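Local structure of transcriptional regulator, LacI family (Arthrobacter sp., 4RKQ) at residues A[36-41]-A[46-51]; A[83-88]-A[92-97]; A[110-115]-A[224-229]. The protein probably regulates transcription as a LacI-family repressor or activator whose periplasmic-binding-protein-like core responds to a sugar or related small effector. All coordinates share one frame; numbering follows the deposited sequence.

Interaction 1. Residues A[36-41]-A[46-51]; sequences SVVELA and WHVVVD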
ATOM      1  N   SER A  36       2.820   3.842  -9.881  1.00 12.58           N
ATOM      2  CA  SER A  36       2.637   3.849 -11.330  1.00 16.68           C
ATOM      3  C   SER A  36       3.157   5.164 -11.931  1.00 19.13           C
ATOM      4  O   SER A  36       3.820   5.181 -12.982  1.00 18.47           O
ATOM      5  CB  SER A  36       1.158   3.609 -11.658  1.00 22.36           C
ATOM      6  OG  SER A  36       0.946   3.913 -13.008  1.00 28.01           O
ATOM      7  N   VAL A  37       2.877   6.278 -11.263  1.00 16.26           N
ATOM      8  CA  VAL A  37       3.385   7.580 -11.693  1.00 13.22           C
ATOM      9  C   VAL A  37       4.905   7.668 -11.547  1.00 16.24           C
ATOM     10  O   VAL A  37       5.595   8.164 -12.463  1.00 13.37           O
ATOM     11  CB  VAL A  37       2.719   8.786 -10.961  1.00 13.02           C
ATOM     12  CG1 VAL A  37       3.370  10.088 -11.391  1.00 19.37           C
ATOM     13  CG2 VAL A  37       1.225   8.839 -11.254  1.00 17.95           C
ATOM     14  N   VAL A  38       5.444   7.168 -10.441  1.00 12.52           N
ATOM     15  CA  VAL A  38       6.893   7.201 -10.262  1.00 14.81           C
ATOM     16  C   VAL A  38       7.607   6.353 -11.341  1.00 16.73           C
ATOM     17  O   VAL A  38       8.633   6.784 -11.821  1.00 17.03           O
ATOM     18  CB  VAL A  38       7.332   6.767  -8.883  1.00 12.30           C
ATOM     19  CG1 VAL A  38       8.824   6.742  -8.791  1.00 11.17           C
ATOM     20  CG2 VAL A  38       6.823   7.770  -7.858  1.00 16.84           C
ATOM     21  N   GLU A  39       7.053   5.189 -11.662  1.00 18.17           N
ATOM     22  CA  GLU A  39       7.537   4.351 -12.774  1.00 19.25           C
ATOM     23  C   GLU A  39       7.651   5.126 -14.097  1.00 16.27           C
ATOM     24  O   GLU A  39       8.724   5.186 -14.702  1.00 17.26           O
ATOM     25  CB  GLU A  39       6.659   3.136 -12.980  1.00 15.26           C
ATOM     26  CG  GLU A  39       7.024   2.247 -14.196  1.00 19.07           C
ATOM     27  CD  GLU A  39       8.237   1.352 -14.009  1.00 32.76           C
ATOM     28  OE1 GLU A  39       8.922   1.431 -12.962  1.00 32.19           O
ATOM     29  OE2 GLU A  39       8.516   0.546 -14.935  1.00 34.00           O
ATOM     30  N   LEU A  40       6.567   5.760 -14.519  1.00 18.02           N
ATOM     31  CA  LEU A  40       6.547   6.422 -15.832  1.00 22.88           C
ATOM     32  C   LEU A  40       7.437   7.630 -15.846  1.00 24.05           C
ATOM     33  O   LEU A  40       8.137   7.850 -16.809  1.00 18.17           O
ATOM     34  CB  LEU A  40       5.123   6.759 -16.256  1.00 15.11           C
ATOM     35  CG  LEU A  40       4.260   5.530 -16.393  1.00 20.18           C
ATOM     36  CD1 LEU A  40       2.803   5.945 -16.372  1.00 34.70           C
ATOM     37  CD2 LEU A  40       4.617   4.763 -17.648  1.00 30.00           C
ATOM     38  N   ALA A  41       7.491   8.389 -14.749  1.00 14.26           N
ATOM     39  CA  ALA A  41       8.301   9.560 -14.688  1.00 16.87           C
ATOM     40  C   ALA A  41       9.761   9.179 -14.669  1.00 13.07           C
ATOM     41  O   ALA A  41      10.618   9.846 -15.297  1.00 17.88           O
ATOM     42  CB  ALA A  41       7.958  10.411 -13.451  1.00 15.81           C
ATOM     43  N   TRP A  46      13.011  11.643 -15.256  1.00 15.90           N
ATOM     44  CA  TRP A  46      12.550  12.668 -14.307  1.00 16.83           C
ATOM     45  C   TRP A  46      12.844  12.261 -12.833  1.00 19.33           C
ATOM     46  O   TRP A  46      12.920  11.084 -12.512  1.00 20.09           O
ATOM     47  CB  TRP A  46      11.059  12.845 -14.493  1.00 14.27           C
ATOM     48  CG  TRP A  46      10.640  13.428 -15.750  1.00 15.75           C
ATOM     49  CD1 TRP A  46      11.437  13.885 -16.781  1.00 19.42           C
ATOM     50  CD2 TRP A  46       9.288  13.722 -16.120  1.00 17.60           C
ATOM     51  NE1 TRP A  46      10.634  14.416 -17.773  1.00 23.98           N
ATOM     52  CE2 TRP A  46       9.321  14.289 -17.408  1.00 24.34           C
ATOM     53  CE3 TRP A  46       8.042  13.507 -15.499  1.00 17.05           C
ATOM     54  CZ2 TRP A  46       8.171  14.700 -18.066  1.00 26.96           C
ATOM     55  CZ3 TRP A  46       6.899  13.869 -16.176  1.00 29.78           C
ATOM     56  CH2 TRP A  46       6.979  14.492 -17.440  1.00 24.05           C
ATOM     57  N   HIS A  47      13.015  13.255 -11.967  1.00 17.91           N
ATOM     58  CA  HIS A  47      13.057  13.060 -10.520  1.00 20.15           C
ATOM     59  C   HIS A  47      11.616  13.171 -10.022  1.00 20.90           C
ATOM     60  O   HIS A  47      10.875  14.029 -10.521  1.00 16.18           O
ATOM     61  CB  HIS A  47      13.770  14.241  -9.835  1.00 30.92           C
ATOM     62  CG  HIS A  47      15.208  14.448 -10.195  1.00 43.88           C
ATOM     63  ND1 HIS A  47      16.199  13.551  -9.868  1.00 35.13           N
ATOM     64  CD2 HIS A  47      15.837  15.526 -10.724  1.00 39.23           C
ATOM     65  CE1 HIS A  47      17.369  14.032 -10.245  1.00 50.23           C
ATOM     66  NE2 HIS A  47      17.179  15.229 -10.769  1.00 63.22           N
ATOM     67  N   VAL A  48      11.232  12.389  -9.013  1.00 19.92           N
ATOM     68  CA  VAL A  48       9.904  12.478  -8.407  1.00 14.73           C
ATOM     69  C   VAL A  48      10.056  12.456  -6.877  1.00 18.77           C
ATOM     70  O   VAL A  48      10.844  11.677  -6.314  1.00 15.38           O
ATOM     71  CB  VAL A  48       8.978  11.301  -8.791  1.00 17.87           C
ATOM     72  CG1 VAL A  48       7.582  11.464  -8.190  1.00 27.25           C
ATOM     73  CG2 VAL A  48       8.852  11.147 -10.296  1.00 30.97           C
ATOM     74  N   VAL A  49       9.319  13.323  -6.217  1.00 15.96           N
ATOM     75  CA  VAL A  49       9.202  13.291  -4.753  1.00 14.09           C
ATOM     76  C   VAL A  49       7.707  13.217  -4.348  1.00 14.72           C
ATOM     77  O   VAL A  49       6.841  13.893  -4.934  1.00 23.90           O
ATOM     78  CB  VAL A  49       9.830  14.508  -4.081  1.00 31.23           C
ATOM     79  CG1 VAL A  49      11.354  14.369  -4.099  1.00 31.18           C
ATOM     80  CG2 VAL A  49       9.390  15.795  -4.758  1.00 20.77           C
ATOM     81  N   VAL A  50       7.425  12.391  -3.341  1.00 12.52           N
ATOM     82  CA  VAL A  50       6.063  12.167  -2.882  1.00 14.85           C
ATOM     83  C   VAL A  50       5.875  12.877  -1.541  1.00 12.46           C
ATOM     84  O   VAL A  50       6.757  12.771  -0.683  1.00 12.48           O
ATOM     85  CB  VAL A  50       5.796  10.651  -2.731  1.00 17.73           C
ATOM     86  CG1 VAL A  50       4.430  10.423  -2.114  1.00 19.39           C
ATOM     87  CG2 VAL A  50       5.869   9.990  -4.103  1.00 22.89           C
ATOM     88  N   ASP A  51       4.791  13.637  -1.402  1.00 12.99           N
ATOM     89  CA  ASP A  51       4.385  14.200  -0.097  1.00 13.73           C
ATOM     90  C   ASP A  51       3.041  13.527   0.291  1.00 15.43           C
ATOM     91  O   ASP A  51       2.002  13.770  -0.377  1.00 12.81           O
ATOM     92  CB  ASP A  51       4.192  15.690  -0.213  1.00 11.73           C
ATOM     93  CG  ASP A  51       3.856  16.374   1.131  1.00 22.63           C
ATOM     94  OD1 ASP A  51       3.396  15.719   2.091  1.00 18.51           O
ATOM     95  OD2 ASP A  51       4.033  17.603   1.195  1.00 18.69           O
TER

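Interaction 2. Residues A[83-88]-A[92-97]; sequences DQAQTV and RPLIVL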
ATOM      1  N   ASP A  83      -7.810  24.640  -7.254  1.00 14.53           N
ATOM      2  CA  ASP A  83      -7.740  26.004  -7.729  1.00 19.12           C
ATOM      3  C   ASP A  83      -6.694  26.836  -6.981  1.00 18.74           C
ATOM      4  O   ASP A  83      -5.856  27.548  -7.596  1.00 17.25           O
ATOM      5  CB  ASP A  83      -9.129  26.661  -7.663  1.00 21.11           C
ATOM      6  CG  ASP A  83      -9.205  27.917  -8.509  1.00 30.74           C
ATOM      7  OD1 ASP A  83      -9.014  27.849  -9.764  1.00 28.24           O
ATOM      8  OD2 ASP A  83      -9.418  28.979  -7.913  1.00 43.17           O
ATOM      9  N   GLN A  84      -6.754  26.774  -5.649  1.00 20.39           N
ATOM     10  CA  GLN A  84      -5.793  27.473  -4.822  1.00 17.53           C
ATOM     11  C   GLN A  84      -4.363  26.957  -5.013  1.00 14.76           C
ATOM     12  O   GLN A  84      -3.418  27.727  -5.033  1.00 15.20           O
ATOM     13  CB  GLN A  84      -6.167  27.359  -3.350  1.00 24.28           C
ATOM     14  CG  GLN A  84      -7.452  28.118  -2.997  1.00 44.78           C
ATOM     15  CD  GLN A  84      -7.914  27.878  -1.573  1.00 50.72           C
ATOM     16  OE1 GLN A  84      -8.923  27.225  -1.338  1.00 70.98           O
ATOM     17  NE2 GLN A  84      -7.165  28.401  -0.613  1.00 48.76           N
ATOM     18  N   ALA A  85      -4.215  25.651  -5.144  1.00 11.16           N
ATOM     19  CA  ALA A  85      -2.898  25.076  -5.434  1.00 14.57           C
ATOM     20  C   ALA A  85      -2.317  25.538  -6.792  1.00 13.44           C
ATOM     21  O   ALA A  85      -1.123  25.825  -6.889  1.00 12.25           O
ATOM     22  CB  ALA A  85      -2.965  23.567  -5.364  1.00 12.92           C
ATOM     23  N   GLN A  86      -3.129  25.624  -7.838  1.00 11.33           N
ATOM     24  CA  GLN A  86      -2.587  26.131  -9.102  1.00 17.44           C
ATOM     25  C   GLN A  86      -2.172  27.585  -8.953  1.00 21.51           C
ATOM     26  O   GLN A  86      -1.191  28.045  -9.560  1.00 15.59           O
ATOM     27  CB  GLN A  86      -3.574  25.954 -10.254  1.00 13.41           C
ATOM     28  CG  GLN A  86      -3.015  26.364 -11.616  1.00 18.22           C
ATOM     29  CD  GLN A  86      -1.828  25.505 -12.034  1.00 14.10           C
ATOM     30  OE1 GLN A  86      -1.984  24.388 -12.538  1.00 15.29           O
ATOM     31  NE2 GLN A  86      -0.621  26.010 -11.778  1.00 16.66           N
ATOM     32  N   THR A  87      -2.904  28.335  -8.149  1.00 15.38           N
ATOM     33  CA  THR A  87      -2.493  29.730  -7.866  1.00 15.96           C
ATOM     34  C   THR A  87      -1.103  29.820  -7.225  1.00 15.28           C
ATOM     35  O   THR A  87      -0.257  30.635  -7.637  1.00 16.96           O
ATOM     36  CB  THR A  87      -3.580  30.471  -7.032  1.00 21.87           C
ATOM     37  OG1 THR A  87      -4.777  30.471  -7.800  1.00 20.29           O
ATOM     38  CG2 THR A  87      -3.186  31.896  -6.715  1.00 24.61           C
ATOM     39  N   VAL A  88      -0.852  28.956  -6.264  1.00 14.38           N
ATOM     40  CA  VAL A  88       0.445  28.892  -5.601  1.00 13.45           C
ATOM     41  C   VAL A  88       1.488  28.531  -6.644  1.00 16.43           C
ATOM     42  O   VAL A  88       2.553  29.163  -6.749  1.00 14.70           O
ATOM     43  CB  VAL A  88       0.405  27.831  -4.469  1.00 15.38           C
ATOM     44  CG1 VAL A  88       1.791  27.401  -4.022  1.00 19.59           C
ATOM     45  CG2 VAL A  88      -0.401  28.337  -3.270  1.00 21.29           C
ATOM     46  N   ARG A  92       3.721  26.813 -13.167  1.00 16.40           N
ATOM     47  CA  ARG A  92       4.141  25.427 -12.971  1.00 11.58           C
ATOM     48  C   ARG A  92       2.850  24.567 -12.931  1.00 12.83           C
ATOM     49  O   ARG A  92       1.952  24.809 -12.150  1.00 14.88           O
ATOM     50  CB  ARG A  92       4.972  25.269 -11.675  1.00 15.76           C
ATOM     51  CG  ARG A  92       6.213  26.150 -11.600  1.00 19.54           C
ATOM     52  CD  ARG A  92       6.847  26.189 -10.222  1.00 15.70           C
ATOM     53  NE  ARG A  92       6.043  27.021  -9.333  1.00 12.88           N
ATOM     54  CZ  ARG A  92       6.462  27.529  -8.191  1.00 15.81           C
ATOM     55  NH1 ARG A  92       7.688  27.258  -7.737  1.00 15.75           N
ATOM     56  NH2 ARG A  92       5.620  28.258  -7.461  1.00 14.09           N
ATOM     57  N   PRO A  93       2.722  23.615 -13.847  1.00 15.43           N
ATOM     58  CA  PRO A  93       1.428  22.955 -14.044  1.00 13.33           C
ATOM     59  C   PRO A  93       1.052  22.005 -12.908  1.00 13.97           C
ATOM     60  O   PRO A  93       1.913  21.269 -12.387  1.00 14.68           O
ATOM     61  CB  PRO A  93       1.610  22.173 -15.371  1.00 17.74           C
ATOM     62  CG  PRO A  93       3.066  22.157 -15.652  1.00 20.93           C
ATOM     63  CD  PRO A  93       3.715  23.276 -14.895  1.00 19.32           C
ATOM     64  N   LEU A  94      -0.193  22.136 -12.469  1.00 14.12           N
ATOM     65  CA  LEU A  94      -0.827  21.165 -11.625  1.00 13.22           C
ATOM     66  C   LEU A  94      -1.742  20.275 -12.455  1.00 11.66           C
ATOM     67  O   LEU A  94      -2.568  20.775 -13.225  1.00 17.16           O
ATOM     68  CB  LEU A  94      -1.650  21.870 -10.565  1.00 14.58           C
ATOM     69  CG  LEU A  94      -2.500  21.017  -9.650  1.00 15.58           C
ATOM     70  CD1 LEU A  94      -1.633  20.105  -8.781  1.00 15.97           C
ATOM     71  CD2 LEU A  94      -3.348  21.945  -8.784  1.00 18.83           C
ATOM     72  N   ILE A  95      -1.569  18.956 -12.271  1.00 13.59           N
ATOM     73  CA  ILE A  95      -2.523  17.981 -12.730  1.00 14.05           C
ATOM     74  C   ILE A  95      -3.197  17.386 -11.503  1.00 14.44           C
ATOM     75  O   ILE A  95      -2.562  16.671 -10.734  1.00 16.99           O
ATOM     76  CB  ILE A  95      -1.830  16.864 -13.529  1.00 12.43           C
ATOM     77  CG1 ILE A  95      -1.160  17.512 -14.759  1.00 21.43           C
ATOM     78  CG2 ILE A  95      -2.857  15.822 -13.959  1.00 21.79           C
ATOM     79  CD1 ILE A  95      -0.288  16.601 -15.509  1.00 35.94           C
ATOM     80  N   VAL A  96      -4.476  17.652 -11.346  1.00 11.98           N
ATOM     81  CA  VAL A  96      -5.311  17.008 -10.291  1.00 14.93           C
ATOM     82  C   VAL A  96      -6.174  15.878 -10.777  1.00 20.61           C
ATOM     83  O   VAL A  96      -6.614  15.858 -11.920  1.00 17.52           O
ATOM     84  CB  VAL A  96      -6.247  18.036  -9.597  1.00 18.11           C
ATOM     85  CG1 VAL A  96      -5.454  19.043  -8.798  1.00 30.19           C
ATOM     86  CG2 VAL A  96      -7.136  18.756 -10.607  1.00 22.78           C
ATOM     87  N   LEU A  97      -6.460  14.936  -9.887  1.00 13.84           N
ATOM     88  CA  LEU A  97      -7.346  13.867 -10.204  1.00 15.89           C
ATOM     89  C   LEU A  97      -8.557  13.871  -9.304  1.00 16.77           C
ATOM     90  O   LEU A  97      -8.477  14.213  -8.117  1.00 16.39           O
ATOM     91  CB  LEU A  97      -6.649  12.528  -9.993  1.00 21.31           C
ATOM     92  CG  LEU A  97      -5.531  12.277 -10.981  1.00 20.34           C
ATOM     93  CD1 LEU A  97      -4.188  12.841 -10.525  1.00 22.64           C
ATOM     94  CD2 LEU A  97      -5.455  10.787 -11.233  1.00 24.61           C
TER

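Interaction 3. Residues A[110-115]-A[224-229]; sequences FDYQHA and IGMDGI. With EDO (1,2-ethanediol), chain F.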
ATOM      1  N   PHE A 110     -13.164  10.799 -13.718  1.00 18.11           N
ATOM      2  CA  PHE A 110     -13.616   9.435 -14.078  1.00 14.02           C
ATOM      3  C   PHE A 110     -15.119   9.533 -14.305  1.00 23.33           C
ATOM      4  O   PHE A 110     -15.766  10.344 -13.678  1.00 23.98           O
ATOM      5  CB  PHE A 110     -13.290   8.467 -12.979  1.00 24.12           C
ATOM      6  CG  PHE A 110     -11.831   8.453 -12.647  1.00 19.40           C
ATOM      7  CD1 PHE A 110     -11.313   9.369 -11.743  1.00 24.49           C
ATOM      8  CD2 PHE A 110     -10.976   7.588 -13.291  1.00 27.49           C
ATOM      9  CE1 PHE A 110      -9.955   9.415 -11.485  1.00 27.11           C
ATOM     10  CE2 PHE A 110      -9.628   7.598 -13.011  1.00 28.31           C
ATOM     11  CZ  PHE A 110      -9.120   8.515 -12.116  1.00 22.35           C
ATOM     12  N   ASP A 111     -15.629   8.739 -15.238  1.00 22.76           N
ATOM     13  CA  ASP A 111     -17.054   8.735 -15.579  1.00 24.97           C
ATOM     14  C   ASP A 111     -17.825   7.870 -14.606  1.00 23.09           C
ATOM     15  O   ASP A 111     -17.957   6.659 -14.809  1.00 21.67           O
ATOM     16  CB  ASP A 111     -17.200   8.177 -16.974  1.00 22.06           C
ATOM     17  CG  ASP A 111     -18.612   8.282 -17.507  1.00 36.74           C
ATOM     18  OD1 ASP A 111     -19.590   8.502 -16.755  1.00 23.14           O
ATOM     19  OD2 ASP A 111     -18.722   8.108 -18.708  1.00 28.67           O
ATOM     20  N   TYR A 112     -18.316   8.462 -13.525  1.00 19.27           N
ATOM     21  CA  TYR A 112     -19.007   7.650 -12.541  1.00 15.42           C
ATOM     22  C   TYR A 112     -20.428   7.239 -12.948  1.00 26.63           C
ATOM     23  O   TYR A 112     -20.955   6.273 -12.411  1.00 23.41           O
ATOM     24  CB  TYR A 112     -19.023   8.293 -11.171  1.00 22.93           C
ATOM     25  CG  TYR A 112     -17.663   8.433 -10.572  1.00 21.93           C
ATOM     26  CD1 TYR A 112     -16.948   7.314 -10.190  1.00 17.44           C
ATOM     27  CD2 TYR A 112     -17.089   9.686 -10.368  1.00 23.45           C
ATOM     28  CE1 TYR A 112     -15.689   7.430  -9.614  1.00 22.26           C
ATOM     29  CE2 TYR A 112     -15.826   9.812  -9.807  1.00 18.18           C
ATOM     30  CZ  TYR A 112     -15.117   8.669  -9.447  1.00 21.02           C
ATOM     31  OH  TYR A 112     -13.874   8.770  -8.842  1.00 20.92           O
ATOM     32  N   GLN A 113     -21.043   7.934 -13.887  1.00 21.68           N
ATOM     33  CA  GLN A 113     -22.327   7.451 -14.409  1.00 24.98           C
ATOM     34  C   GLN A 113     -22.147   6.160 -15.170  1.00 18.91           C
ATOM     35  O   GLN A 113     -22.951   5.234 -15.058  1.00 26.93           O
ATOM     36  CB  GLN A 113     -22.960   8.487 -15.310  1.00 31.97           C
ATOM     37  CG  GLN A 113     -23.397   9.661 -14.478  1.00 38.37           C
ATOM     38  CD  GLN A 113     -24.304  10.586 -15.224  1.00 73.24           C
ATOM     39  OE1 GLN A 113     -24.869  10.227 -16.261  1.00 59.81           O
ATOM     40  NE2 GLN A 113     -24.460  11.788 -14.697  1.00 63.62           N
ATOM     41  N   HIS A 114     -21.090   6.090 -15.946  1.00 29.26           N
ATOM     42  CA  HIS A 114     -20.769   4.886 -16.635  1.00 22.53           C
ATOM     43  C   HIS A 114     -20.429   3.723 -15.689  1.00 24.54           C
ATOM     44  O   HIS A 114     -20.888   2.586 -15.876  1.00 31.27           O
ATOM     45  CB  HIS A 114     -19.638   5.129 -17.575  1.00 30.35           C
ATOM     46  CG  HIS A 114     -19.035   3.876 -18.093  1.00 35.16           C
ATOM     47  ND1 HIS A 114     -19.503   3.248 -19.220  1.00 33.73           N
ATOM     48  CD2 HIS A 114     -18.033   3.103 -17.612  1.00 39.67           C
ATOM     49  CE1 HIS A 114     -18.787   2.165 -19.442  1.00 28.26           C
ATOM     50  NE2 HIS A 114     -17.900   2.043 -18.471  1.00 45.19           N
ATOM     51  N   ALA A 115     -19.615   3.992 -14.674  1.00 22.21           N
ATOM     52  CA  ALA A 115     -19.243   2.961 -13.703  1.00 25.24           C
ATOM     53  C   ALA A 115     -20.480   2.419 -12.990  1.00 27.19           C
ATOM     54  O   ALA A 115     -20.591   1.214 -12.756  1.00 28.08           O
ATOM     55  CB  ALA A 115     -18.262   3.525 -12.661  1.00 18.46           C
ATOM     56  N   ILE A 224     -19.172  -5.933  -5.040  1.00 18.03           N
ATOM     57  CA  ILE A 224     -18.405  -5.247  -6.043  1.00 21.67           C
ATOM     58  C   ILE A 224     -17.727  -3.995  -5.467  1.00 17.43           C
ATOM     59  O   ILE A 224     -18.351  -3.168  -4.823  1.00 17.20           O
ATOM     60  CB  ILE A 224     -19.259  -4.827  -7.258  1.00 24.29           C
ATOM     61  CG1 ILE A 224     -19.994  -6.034  -7.864  1.00 22.66           C
ATOM     62  CG2 ILE A 224     -18.359  -4.213  -8.328  1.00 24.45           C
ATOM     63  CD1 ILE A 224     -20.896  -5.679  -9.027  1.00 22.74           C
ATOM     64  N   GLY A 225     -16.431  -3.861  -5.723  1.00 20.59           N
ATOM     65  CA  GLY A 225     -15.716  -2.669  -5.285  1.00 23.41           C
ATOM     66  C   GLY A 225     -15.410  -1.702  -6.409  1.00 23.86           C
ATOM     67  O   GLY A 225     -16.039  -1.723  -7.459  1.00 20.40           O
ATOM     68  N   MET A 226     -14.430  -0.841  -6.163  1.00 17.01           N
ATOM     69  CA  MET A 226     -13.910   0.088  -7.142  1.00 18.52           C
ATOM     70  C   MET A 226     -12.443   0.396  -6.792  1.00 19.25           C
ATOM     71  O   MET A 226     -12.103   0.671  -5.636  1.00 17.67           O
ATOM     72  CB  MET A 226     -14.760   1.396  -7.205  1.00 14.18           C
ATOM     73  CG  MET A 226     -14.084   2.570  -7.944  1.00 23.70           C
ATOM     74  SD  MET A 226     -15.183   3.986  -8.290  1.00 17.10           S
ATOM     75  CE  MET A 226     -16.236   3.296  -9.566  1.00 29.75           C
ATOM     76  N   ASP A 227     -11.601   0.301  -7.809  1.00 17.02           N
ATOM     77  CA  ASP A 227     -10.227   0.817  -7.818  1.00 18.42           C
ATOM     78  C   ASP A 227      -9.309  -0.169  -8.550  1.00 19.48           C
ATOM     79  O   ASP A 227      -8.445   0.228  -9.313  1.00 24.49           O
ATOM     80  CB  ASP A 227      -9.646   1.105  -6.413  1.00 22.24           C
ATOM     81  CG  ASP A 227     -10.090   2.435  -5.806  1.00 19.82           C
ATOM     82  OD1 ASP A 227     -10.672   3.304  -6.507  1.00 23.70           O
ATOM     83  OD2 ASP A 227      -9.828   2.633  -4.579  1.00 24.10           O
ATOM     84  N   GLY A 228      -9.485  -1.454  -8.314  1.00 18.62           N
ATOM     85  CA  GLY A 228      -8.575  -2.441  -8.895  1.00 19.79           C
ATOM     86  C   GLY A 228      -7.253  -2.514  -8.139  1.00 23.08           C
ATOM     87  O   GLY A 228      -6.220  -2.740  -8.743  1.00 22.05           O
ATOM     88  N   ILE A 229      -7.261  -2.288  -6.822  1.00 19.97           N
ATOM     89  CA  ILE A 229      -6.011  -2.442  -6.047  1.00 25.23           C
ATOM     90  C   ILE A 229      -5.546  -3.931  -6.082  1.00 23.90           C
ATOM     91  O   ILE A 229      -6.361  -4.836  -6.098  1.00 22.62           O
ATOM     92  CB  ILE A 229      -6.137  -1.909  -4.602  1.00 20.38           C
ATOM     93  CG1 ILE A 229      -7.221  -2.601  -3.804  1.00 21.58           C
ATOM     94  CG2 ILE A 229      -6.432  -0.402  -4.599  1.00 34.88           C
ATOM     95  CD1 ILE A 229      -7.256  -2.203  -2.368  1.00 22.23           C
TER
HETATM   96  C1  EDO F 402      -9.916   6.114  -3.483  1.00 29.24           C
HETATM   97  O1  EDO F 402      -9.812   4.718  -3.141  1.00 25.78           O
HETATM   98  C2  EDO F 402      -9.885   6.317  -4.981  1.00 36.97           C
HETATM   99  O2  EDO F 402     -11.085   5.709  -5.476  1.00 23.36           O

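Interaction 1. Residues A[36-41]-A[46-51]
A41 turns its methyl into the angle between V48 and W46, where strand 47-52 sets out alongside helix 29-43. The fit is tight against the valine: A41 CB lies 3.4 Å from V48 CG2, closer than usual for two methyl groups. On its other flank the same CB meets the benzo part of the indole, 3.7 Å from W46 CE3. The two branches of V48 divide the helix between them. With CG1 anti to the backbone N (chi1 -177°), V48 offers CG2 to A41 and sends CG1 to V38 one helical turn back, 3.8 Å from V38 CG2. V50 CG2 touches that V38 methyl more loosely. At the turn between the segments, W46 N donates to A41 O over 3.0 Å, with 148° at the hydrogen. The local axes run nearly antiparallel, at 163°, as expected where the helix of a beta-alpha-beta crossover hands over to its second strand. V38 also rests on H55 of the second subunit, while V50 meets V50 of that subunit. The contact is thus a buried apolar seam with one backbone hydrogen bond at its end, held by close packing of valine and alanine methyls against each other and the indole, not by charge.

Interaction 2. Residues A[83-88]-A[92-97]
In the beta-alpha-beta unit of strand 73-76, helix 82-89 and strand 94-97, the short connection from helix to second strand is bridged by the side-chain amide of Q86. Its N and O grip the backbone on either side of P93, in the loop and at the strand's first residue: Q86 NE2 donates to R92 O in the amide plane over 2.9 Å, nearly straight at 166°, and Q86 OE1 accepts from L94 N, also over 2.9 Å. CG anti to the backbone N (chi1 -175°) and a bend at chi2 carry the amide across to the strand. OE1 is gripped a second time, by A105 N, tying two pieces of main chain to the helix. Were Q86 an alanine, R92 O, L94 N and A105 N would probably each lose this partner, and the start of the strand could shift against the helix. L94 CD2 also packs on A85 CB at 3.8 Å. R92 NH2 reaches V88 O at 3.3 Å, near the guanidinium plane, while R92 NE bonds to L89 O, so the guanidinium holds the last turn of the helix. Such helix-to-strand packing is typical of the parallel alpha/beta subdomains in the periplasmic-binding-protein-like fold.

Interaction 3. Residues A[110-115]-A[224-229]
The carboxylate of D227 takes both hydroxyls of a bound 1,2-ethanediol, one on each oxygen: EDO O1 donates to D227 OD2 over 2.5 Å and EDO O2 to D227 OD1 over 2.6 Å. The diol, probably from the crystallisation liquor, is also held by R151, N27 and N199. This polar setting is consistent with the effector pocket of sugar-responsive LacI-family regulators. Just before the aspartate, M226 reaches in a different direction, to the start of helix 112-125. Its CG lies anti to the backbone N (chi1 165°), the extended chain carries SD to the edge of Y112, and the bend at chi3 turns the CE methyl to A115. The result is a Met-aromatic contact at the ring edge: M226 SD is 5.0 Å from the centroid of the Y112 ring, 80° off its normal, and 3.7 Å from Y112 CE1. M226 CE rests 3.7 Å from A115 CB. The tyrosine's hydroxyl bonds to D98 OD1, which helps fix the ring whose edge the sulfur meets. At the N-cap of the same helix, D111 OD1 accepts from H114 N over 3.0 Å, and D111 OD2 forms a salt bridge with K277. Helix 150-161 packs on both Y112 and M226, as does H278 of strand 273-281, so the contact joins the first turn of helix 112-125 to the chain leaving strand 222-225.

How the interactions relate
From the N terminus, interaction 1 closes a short loop of four residues, where helix 29-43 hands over to strand 47-52, outermost in this chain's sheet, where V50 forms backbone hydrogen bonds to the second subunit. Interaction 2 follows, closing a still shorter turn between helix 82-89 and strand 94-97; its centre is about 17 Å from that of interaction 1. Interaction 3 opens later and spans 108 residues, bringing the start of helix 112-125 to the end of strand 222-225. None of the three nests within or crosses another. The first two are local closures of beta-alpha-beta units, while the third ties together distant parts of the chain, its nearest atoms about 4 Å from interaction 2.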